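Local coordinates for protein transcriptional regulator, MerR family (Listeria monocytogenes str. 4b F2365, PDB 3GP4) that probably binds promoter DNA as a dimer and regulates transcription, as other members of the MerR family do, though its own effector is not established, at residues I19-Y22 with G26-P29; I49-Q54 with E63-Y68. All blocks are in the same frame, centred on the assembly; numbering follows the deposited sequence.

Contact 1: I19-Y22 with G26-P29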
loop_
_atom_site.group_PDB
_atom_site.type_symbol
_atom_site.label_atom_id
_atom_site.label_comp_id
_atom_site.label_asym_id
_atom_site.label_seq_id
_atom_site.Cartn_x
_atom_site.Cartn_y
_atom_site.Cartn_z
ATOM N N ILE A 19 11.055 -7.496 -17.105
ATOM C CA ILE A 19 12.473 -7.825 -16.970
ATOM C C ILE A 19 13.336 -6.926 -17.883
ATOM O O ILE A 19 14.338 -6.348 -17.413
ATOM C CB ILE A 19 12.762 -9.329 -17.240
ATOM C CG1 ILE A 19 12.156 -10.189 -16.115
ATOM C CG2 ILE A 19 14.288 -9.535 -17.382
ATOM C CD1 ILE A 19 12.191 -11.704 -16.326
ATOM N N ARG A 20 12.967 -6.799 -19.158
ATOM C CA ARG A 20 13.730 -5.967 -20.099
ATOM C C ARG A 20 13.801 -4.518 -19.596
ATOM O O ARG A 20 14.851 -3.870 -19.701
ATOM C CB ARG A 20 13.115 -5.957 -21.510
ATOM C CG ARG A 20 13.182 -7.273 -22.310
ATOM C CD ARG A 20 12.280 -7.198 -23.549
ATOM N NE ARG A 20 12.435 -8.404 -24.356
ATOM C CZ ARG A 20 11.596 -9.442 -24.356
ATOM N NH1 ARG A 20 10.486 -9.419 -23.631
ATOM N NH2 ARG A 20 11.866 -10.502 -25.109
ATOM N N TYR A 21 12.666 -4.026 -19.088
ATOM C CA TYR A 21 12.601 -2.667 -18.524
ATOM C C TYR A 21 13.533 -2.492 -17.292
ATOM O O TYR A 21 14.247 -1.513 -17.201
ATOM C CB TYR A 21 11.136 -2.332 -18.178
ATOM C CG TYR A 21 10.961 -1.076 -17.334
ATOM C CD1 TYR A 21 11.109 0.186 -17.891
ATOM C CD2 TYR A 21 10.621 -1.174 -15.981
ATOM C CE1 TYR A 21 10.948 1.338 -17.113
ATOM C CE2 TYR A 21 10.452 -0.036 -15.200
ATOM C CZ TYR A 21 10.613 1.203 -15.775
ATOM O OH TYR A 21 10.438 2.304 -14.992
ATOM N N TYR A 22 13.503 -3.441 -16.360
ATOM C CA TYR A 22 14.417 -3.445 -15.197
ATOM C C TYR A 22 15.879 -3.350 -15.654
ATOM O O TYR A 22 16.661 -2.601 -15.077
ATOM C CB TYR A 22 14.302 -4.735 -14.384
ATOM C CG TYR A 22 13.085 -4.923 -13.508
ATOM C CD1 TYR A 22 12.153 -3.890 -13.305
ATOM C CD2 TYR A 22 12.883 -6.139 -12.851
ATOM C CE1 TYR A 22 11.042 -4.093 -12.478
ATOM C CE2 TYR A 22 11.778 -6.355 -12.035
ATOM C CZ TYR A 22 10.865 -5.329 -11.862
ATOM O OH TYR A 22 9.793 -5.567 -11.061
ATOM N N GLY A 26 18.311 0.168 -15.299
ATOM C CA GLY A 26 19.297 -0.080 -14.261
ATOM C C GLY A 26 18.755 -0.475 -12.905
ATOM O O GLY A 26 19.343 -0.114 -11.868
ATOM N N LEU A 27 17.636 -1.187 -12.892
ATOM C CA LEU A 27 17.135 -1.772 -11.649
ATOM C C LEU A 27 17.806 -3.102 -11.337
ATOM O O LEU A 27 17.996 -3.447 -10.171
ATOM C CB LEU A 27 15.645 -1.982 -11.747
ATOM C CG LEU A 27 14.849 -0.680 -11.529
ATOM C CD1 LEU A 27 13.384 -0.989 -11.935
ATOM C CD2 LEU A 27 14.884 -0.193 -10.089
ATOM N N ILE A 28 18.198 -3.818 -12.382
ATOM C CA ILE A 28 18.959 -5.077 -12.226
ATOM C C ILE A 28 20.248 -4.982 -13.031
ATOM O O ILE A 28 20.362 -4.147 -13.946
ATOM C CB ILE A 28 18.152 -6.336 -12.626
ATOM C CG1 ILE A 28 17.911 -6.385 -14.155
ATOM C CG2 ILE A 28 16.859 -6.414 -11.760
ATOM C CD1 ILE A 28 17.007 -7.537 -14.671
ATOM N N PRO A 29 21.243 -5.799 -12.664
ATOM C CA PRO A 29 22.520 -5.704 -13.397
ATOM C C PRO A 29 22.381 -6.142 -14.867
ATOM O O PRO A 29 21.511 -6.952 -15.187
ATOM C CB PRO A 29 23.451 -6.651 -12.619
ATOM C CG PRO A 29 22.837 -6.794 -11.260
ATOM C CD PRO A 29 21.330 -6.656 -11.470
#
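Tyr22 and Leu27 meet where the helix 16-25 ends and the chain folds back over its last turn. The ring of Tyr22 and the isobutyl group of Leu27 are set at a slant, with one methyl, CD1 of Leu27, lying obliquely above the ring plane, 3.4 Å from CD1 of Tyr22. On the same side of that plane, but by the other ortho carbon, CG2 of Ile28 lies 4.1 Å from CD2 of Tyr22, so two branched side chains share one side of the ring. Ile28 turns CG1 into the cramped site between its own N and carbonyl carbon (chi1 69°), which carries CD1 back along the helix to within 3.9 Å of CB of Tyr22 and 4.0 Å of the carbonyl O of Ile19. The backbone bonds converge on one acceptor. N of Leu27 reaches O of Tyr22 at 2.8 Å, and N of Ile28 adds a weak bond to the same oxygen at 3.3 Å. Gly26, with positive phi (85°), is the first residue to leave the helix, in a Schellman motif. Beyond the segments, OH of Tyr22 bonds to a glycerol, probably from the crystallisation liquor. A helix-end carbonyl is thus satisfied by the backbone inside an apolar setting, and the fold-back that supplies those N-H groups also delivers the two aliphatic side chains to the tyrosine ring.

Contact 2: I49-Q54 with E63-Y68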
loop_
_atom_site.group_PDB
_atom_site.type_symbol
_atom_site.label_atom_id
_atom_site.label_comp_id
_atom_site.label_asym_id
_atom_site.label_seq_id
_atom_site.Cartn_x
_atom_site.Cartn_y
_atom_site.Cartn_z
ATOM N N ILE A 49 15.945 -9.829 -9.887
ATOM C CA ILE A 49 14.582 -9.604 -10.433
ATOM C C ILE A 49 13.539 -9.734 -9.301
ATOM O O ILE A 49 12.625 -8.889 -9.125
ATOM C CB ILE A 49 14.304 -10.580 -11.597
ATOM C CG1 ILE A 49 15.163 -10.185 -12.820
ATOM C CG2 ILE A 49 12.820 -10.568 -11.981
ATOM C CD1 ILE A 49 15.357 -11.320 -13.885
ATOM N N LEU A 50 13.754 -10.751 -8.492
ATOM C CA LEU A 50 12.864 -11.071 -7.369
ATOM C C LEU A 50 12.893 -9.987 -6.277
ATOM O O LEU A 50 11.839 -9.530 -5.802
ATOM C CB LEU A 50 13.246 -12.447 -6.824
ATOM C CG LEU A 50 12.857 -13.638 -7.720
ATOM C CD1 LEU A 50 13.467 -14.925 -7.123
ATOM C CD2 LEU A 50 11.344 -13.784 -7.814
ATOM N N PHE A 51 14.087 -9.566 -5.880
ATOM C CA PHE A 51 14.237 -8.426 -4.962
ATOM C C PHE A 51 13.566 -7.151 -5.497
ATOM O O PHE A 51 12.853 -6.452 -4.724
ATOM C CB PHE A 51 15.717 -8.203 -4.643
ATOM C CG PHE A 51 15.996 -7.079 -3.673
ATOM C CD1 PHE A 51 15.756 -7.231 -2.307
ATOM C CD2 PHE A 51 16.537 -5.899 -4.133
ATOM C CE1 PHE A 51 16.051 -6.183 -1.423
ATOM C CE2 PHE A 51 16.838 -4.839 -3.241
ATOM C CZ PHE A 51 16.599 -4.991 -1.908
ATOM N N THR A 52 13.771 -6.854 -6.791
ATOM C CA THR A 52 13.227 -5.638 -7.416
ATOM C C THR A 52 11.714 -5.654 -7.385
ATOM O O THR A 52 11.081 -4.691 -6.885
ATOM C CB THR A 52 13.705 -5.469 -8.881
ATOM O OG1 THR A 52 15.120 -5.335 -8.881
ATOM C CG2 THR A 52 13.096 -4.195 -9.546
ATOM N N ARG A 53 11.147 -6.760 -7.865
ATOM C CA ARG A 53 9.706 -6.966 -7.853
ATOM C C ARG A 53 9.131 -6.747 -6.439
ATOM O O ARG A 53 8.183 -5.972 -6.275
ATOM C CB ARG A 53 9.322 -8.348 -8.391
ATOM C CG ARG A 53 7.790 -8.533 -8.565
ATOM C CD ARG A 53 7.245 -7.466 -9.543
ATOM N NE ARG A 53 5.807 -7.194 -9.394
ATOM C CZ ARG A 53 5.303 -6.017 -9.025
ATOM N NH1 ARG A 53 6.111 -4.986 -8.769
ATOM N NH2 ARG A 53 3.985 -5.868 -8.916
ATOM N N GLN A 54 9.739 -7.371 -5.438
ATOM C CA GLN A 54 9.199 -7.331 -4.057
ATOM C C GLN A 54 9.281 -5.934 -3.498
ATOM O O GLN A 54 8.305 -5.415 -2.882
ATOM C CB GLN A 54 9.908 -8.342 -3.163
ATOM C CG GLN A 54 9.377 -8.398 -1.702
ATOM C CD GLN A 54 10.189 -9.280 -0.734
ATOM O OE1 GLN A 54 11.380 -9.558 -0.947
ATOM N NE2 GLN A 54 9.536 -9.708 0.356
ATOM N N GLU A 63 13.856 5.352 -8.079
ATOM C CA GLU A 63 15.160 6.087 -8.030
ATOM C C GLU A 63 16.073 5.534 -6.936
ATOM O O GLU A 63 17.279 5.486 -7.127
ATOM C CB GLU A 63 15.006 7.620 -7.920
ATOM C CG GLU A 63 14.164 8.304 -9.063
ATOM C CD GLU A 63 14.714 8.097 -10.483
ATOM O OE1 GLU A 63 15.916 7.794 -10.669
ATOM O OE2 GLU A 63 13.933 8.264 -11.449
ATOM N N ALA A 64 15.501 5.108 -5.803
ATOM C CA ALA A 64 16.326 4.563 -4.710
ATOM C C ALA A 64 16.935 3.238 -5.168
ATOM O O ALA A 64 18.119 2.980 -4.920
ATOM C CB ALA A 64 15.501 4.371 -3.439
ATOM N N LEU A 65 16.134 2.417 -5.856
ATOM C CA LEU A 65 16.556 1.062 -6.243
ATOM C C LEU A 65 17.632 1.143 -7.338
ATOM O O LEU A 65 18.575 0.345 -7.334
ATOM C CB LEU A 65 15.371 0.217 -6.703
ATOM C CG LEU A 65 14.373 -0.140 -5.568
ATOM C CD1 LEU A 65 13.162 -0.780 -6.179
ATOM C CD2 LEU A 65 15.007 -1.089 -4.556
ATOM N N ILE A 66 17.477 2.112 -8.237
ATOM C CA ILE A 66 18.499 2.378 -9.272
ATOM C C ILE A 66 19.813 2.792 -8.619
ATOM O O ILE A 66 20.882 2.265 -9.003
ATOM C CB ILE A 66 18.004 3.376 -10.337
ATOM C CG1 ILE A 66 16.923 2.696 -11.203
ATOM C CG2 ILE A 66 19.138 3.811 -11.308
ATOM C CD1 ILE A 66 16.138 3.669 -12.121
ATOM N N ASP A 67 19.751 3.678 -7.614
ATOM C CA ASP A 67 20.970 4.110 -6.859
ATOM C C ASP A 67 21.648 2.941 -6.182
ATOM O O ASP A 67 22.885 2.869 -6.163
ATOM C CB ASP A 67 20.671 5.147 -5.736
ATOM C CG ASP A 67 20.599 6.577 -6.231
ATOM O OD1 ASP A 67 20.630 6.819 -7.453
ATOM O OD2 ASP A 67 20.498 7.486 -5.372
ATOM N N TYR A 68 20.846 2.052 -5.603
ATOM C CA TYR A 68 21.354 0.900 -4.854
ATOM C C TYR A 68 22.124 -0.039 -5.773
ATOM O O TYR A 68 23.272 -0.430 -5.467
ATOM C CB TYR A 68 20.203 0.155 -4.160
ATOM C CG TYR A 68 20.670 -1.066 -3.410
ATOM C CD1 TYR A 68 21.245 -0.950 -2.162
ATOM C CD2 TYR A 68 20.544 -2.338 -3.972
ATOM C CE1 TYR A 68 21.686 -2.067 -1.461
ATOM C CE2 TYR A 68 20.990 -3.466 -3.283
ATOM C CZ TYR A 68 21.554 -3.311 -2.014
ATOM O OH TYR A 68 21.999 -4.420 -1.305
#
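Within the winged-helix type DNA-binding domain expected of a MerR regulator, the helices 43-57 and 62-74 are probably the helix-loop-helix that forms the second wing, and Phe51, Thr52, Leu65 and Tyr68 are the residues that meet between them. The segments 49-54 and 63-68 run nearly antiparallel, at 155° to each other, with their axes 11.6 Å apart at the closest, a wide spacing that side chains have to bridge. Thr52 and Leu65 are the nearest in backbone, with their CA atoms 7.6 Å apart. Phe51, Leu65 and Tyr68 touch through side chains, Thr52 through its carbonyl O. Phe51, its CG anti to the backbone N (chi1 -178°), points into the gap between the helices, and its ring brings CE2 to two partners: CD2 of Leu65 at 4.4 Å and CE2 of Tyr68, also at 4.4 Å. Both approach that ring obliquely, and the two aromatic rings meet through single carbons. Leu65 divides its methyls, CD2 going to Phe51 while CD1 comes to 4.5 Å from the carbonyl O of Thr52. These are loose van der Waals contacts, and only 142 Å² is buried between the segments. The polar groups look elsewhere: OG1 of Thr52 bonds back to the carbonyl of Trp48 in its own helix, while OH of Tyr68 bonds to OH of Tyr114 of the second subunit. The helix 16-25 and the loop after it pack against Thr52 and Leu65. Along the helix 62-74, Tyr68 also touches Arg82 and Leu86 of the long helix 79-130, placing this pair between the helix 16-25 and that long helix.

Contacts 1 and 2 have centres about 9 Å apart and share one apolar core, although they follow one another along the chain. The fold-back of contact 1 reaches both helices of contact 2: Leu27 CD2 lies 3.4 Å from Leu65 CB, and Ile28 CG2 lies 3.5 Å from Thr52 OG1. The helix 16-25 adds a touch of its own, with Tyr22 CZ 3.4 Å from Thr52 CG2. The d-methionine pocket, formed by Lys110, Tyr114 and Leu118, belongs to the long helix 79-130; contact 2 is related to that part of the dimer because the second subunit's copy of Tyr114 is the one that Tyr68 meets.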